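Long-range contact in hypothetical conserved protein TTC0263 (Thermus thermophilus, PDB 2PL2), which is of unknown function but belongs to the tetratricopeptide repeat family, whose all-helical fold stacks antiparallel helix pairs: residues A[7-12]-A[26-31]. Residues are numbered along the deposited sequence; the frame is centred on the assembly and turned at random.
Sequences NPLRLG and TLFERA
Leu-27 and Phe-28 reach across to the backbone of Gly-12 in an antiparallel helix pair, of the kind stacked in tetratricopeptide repeat proteins. Helices 6-17 and 21-32 form the pair. Their short segments here run at 152° to each other, with axes 7.9 Å apart at closest approach. The CA atoms of Gly-12 and Leu-27 lie 5.3 Å apart. Gly-12 has no side chain, and the Phe-28 ring fills the place where one would point. The ring puts its CZ corner 3.3 Å from Gly-12 C, which approaches the ring obliquely. Leu-9 O lies at the ring edge, close to its plane, 3.9 Å from Phe-28 CE1. The chi1 of Phe-28, -66°, sets CG beside the backbone N and opposite the carbonyl carbon, and from there the ring end swings in toward helix 6-17. The same ring also meets Trp-44 of helix 39-51, with the two planes about 20° apart, so it links the pair to the next helix.

Leu-27 works on the other flank of Gly-12. Its CD1 methyl sits 3.6 Å from Gly-12 N. CD1 also lies 3.7 Å from Leu-11 CG, where the two leucine side chains pass each other at a slant. Leu-27 CB rests near Pro-8 O, which accepts the helical hydrogen bond from Gly-12 N. No hydrogen bond joins the two segments; they meet by van der Waals contact, largely apolar side chains against backbone. Leu-9 CB faces the Ala-31 methyl, which also touches Ala-41 of helix 39-51. At the exposed margin, Pro-8 CB sits over one face of the Arg-30 guanidinium, 4.2 Å from NH2.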
loop_
_atom_site.group_PDB
_atom_site.type_symbol
_atom_site.label_atom_id
_atom_site.label_comp_id
_atom_site.label_asym_id
_atom_site.label_seq_id
_atom_site.Cartn_x
_atom_site.Cartn_y
_atom_site.Cartn_z
ATOM N N ASN A 7 -21.720 -14.484 9.277
ATOM C CA ASN A 7 -21.964 -13.447 8.287
ATOM C C ASN A 7 -20.883 -12.372 8.237
ATOM O O ASN A 7 -20.280 -12.144 7.189
ATOM C CB ASN A 7 -23.335 -12.800 8.512
ATOM C CG ASN A 7 -24.486 -13.782 8.329
ATOM O OD1 ASN A 7 -24.482 -14.608 7.404
ATOM N ND2 ASN A 7 -25.495 -13.683 9.202
ATOM N N PRO A 8 -20.619 -11.695 9.362
ATOM C CA PRO A 8 -19.579 -10.665 9.292
ATOM C C PRO A 8 -18.216 -11.195 8.843
ATOM O O PRO A 8 -17.517 -10.545 8.067
ATOM C CB PRO A 8 -19.566 -10.083 10.717
ATOM C CG PRO A 8 -20.091 -11.214 11.573
ATOM C CD PRO A 8 -21.206 -11.766 10.712
ATOM N N LEU A 9 -17.841 -12.375 9.321
ATOM C CA LEU A 9 -16.557 -12.961 8.952
ATOM C C LEU A 9 -16.515 -13.338 7.472
ATOM O O LEU A 9 -15.523 -13.086 6.786
ATOM C CB LEU A 9 -16.267 -14.204 9.802
ATOM C CG LEU A 9 -14.981 -14.986 9.497
ATOM C CD1 LEU A 9 -13.755 -14.171 9.849
ATOM C CD2 LEU A 9 -14.993 -16.283 10.296
ATOM N N ARG A 10 -17.599 -13.934 6.984
ATOM C CA ARG A 10 -17.667 -14.348 5.588
ATOM C C ARG A 10 -17.648 -13.166 4.630
ATOM O O ARG A 10 -16.985 -13.213 3.592
ATOM C CB ARG A 10 -18.913 -15.207 5.324
ATOM C CG ARG A 10 -18.975 -15.731 3.883
ATOM C CD ARG A 10 -19.850 -16.986 3.704
ATOM N NE ARG A 10 -21.263 -16.770 4.012
ATOM C CZ ARG A 10 -22.019 -15.815 3.472
ATOM N NH1 ARG A 10 -21.500 -14.969 2.588
ATOM N NH2 ARG A 10 -23.299 -15.707 3.808
ATOM N N LEU A 11 -18.370 -12.106 4.980
ATOM C CA LEU A 11 -18.416 -10.922 4.134
ATOM C C LEU A 11 -17.065 -10.233 4.154
ATOM O O LEU A 11 -16.619 -9.673 3.151
ATOM C CB LEU A 11 -19.504 -9.960 4.619
ATOM C CG LEU A 11 -19.718 -8.692 3.778
ATOM C CD1 LEU A 11 -19.994 -9.061 2.318
ATOM C CD2 LEU A 11 -20.882 -7.895 4.359
ATOM N N GLY A 12 -16.407 -10.287 5.301
ATOM C CA GLY A 12 -15.107 -9.664 5.403
ATOM C C GLY A 12 -14.111 -10.299 4.454
ATOM O O GLY A 12 -13.337 -9.597 3.804
ATOM N N THR A 26 -13.368 -3.428 9.584
ATOM C CA THR A 26 -14.525 -3.271 10.449
ATOM C C THR A 26 -15.346 -4.550 10.593
ATOM O O THR A 26 -15.885 -4.838 11.668
ATOM C CB THR A 26 -15.436 -2.113 9.954
ATOM O OG1 THR A 26 -16.075 -2.486 8.731
ATOM C CG2 THR A 26 -14.616 -0.852 9.718
ATOM N N LEU A 27 -15.442 -5.328 9.522
ATOM C CA LEU A 27 -16.198 -6.578 9.576
ATOM C C LEU A 27 -15.472 -7.608 10.431
ATOM O O LEU A 27 -16.094 -8.343 11.185
ATOM C CB LEU A 27 -16.420 -7.135 8.170
ATOM C CG LEU A 27 -17.461 -6.385 7.331
ATOM C CD1 LEU A 27 -17.343 -6.825 5.882
ATOM C CD2 LEU A 27 -18.859 -6.655 7.863
ATOM N N PHE A 28 -14.149 -7.654 10.302
ATOM C CA PHE A 28 -13.334 -8.588 11.071
ATOM C C PHE A 28 -13.340 -8.224 12.558
ATOM O O PHE A 28 -13.098 -9.074 13.422
ATOM C CB PHE A 28 -11.890 -8.612 10.539
ATOM C CG PHE A 28 -11.766 -9.177 9.151
ATOM C CD1 PHE A 28 -12.549 -10.263 8.754
ATOM C CD2 PHE A 28 -10.873 -8.629 8.236
ATOM C CE1 PHE A 28 -12.445 -10.784 7.474
ATOM C CE2 PHE A 28 -10.767 -9.150 6.958
ATOM C CZ PHE A 28 -11.554 -10.227 6.577
ATOM N N GLU A 29 -13.603 -6.952 12.851
ATOM C CA GLU A 29 -13.657 -6.505 14.226
ATOM C C GLU A 29 -14.978 -6.997 14.808
ATOM O O GLU A 29 -15.016 -7.516 15.923
ATOM C CB GLU A 29 -13.502 -4.983 14.284
ATOM C CG GLU A 29 -12.133 -4.562 13.764
ATOM C CD GLU A 29 -11.929 -3.063 13.644
ATOM O OE1 GLU A 29 -12.877 -2.350 13.239
ATOM O OE2 GLU A 29 -10.799 -2.601 13.925
ATOM N N ARG A 30 -16.053 -6.883 14.035
ATOM C CA ARG A 30 -17.355 -7.363 14.488
ATOM C C ARG A 30 -17.300 -8.883 14.669
ATOM O O ARG A 30 -18.048 -9.453 15.458
ATOM C CB ARG A 30 -18.436 -7.011 13.464
ATOM C CG ARG A 30 -18.842 -5.544 13.457
ATOM C CD ARG A 30 -19.700 -5.209 12.238
ATOM N NE ARG A 30 -20.790 -6.168 12.066
ATOM C CZ ARG A 30 -21.607 -6.197 11.015
ATOM N NH1 ARG A 30 -21.462 -5.312 10.031
ATOM N NH2 ARG A 30 -22.560 -7.121 10.944
ATOM N N ALA A 31 -16.406 -9.523 13.923
ATOM C CA ALA A 31 -16.230 -10.966 13.970
ATOM C C ALA A 31 -15.605 -11.334 15.299
ATOM O O ALA A 31 -15.906 -12.377 15.877
ATOM C CB ALA A 31 -15.328 -11.424 12.821
#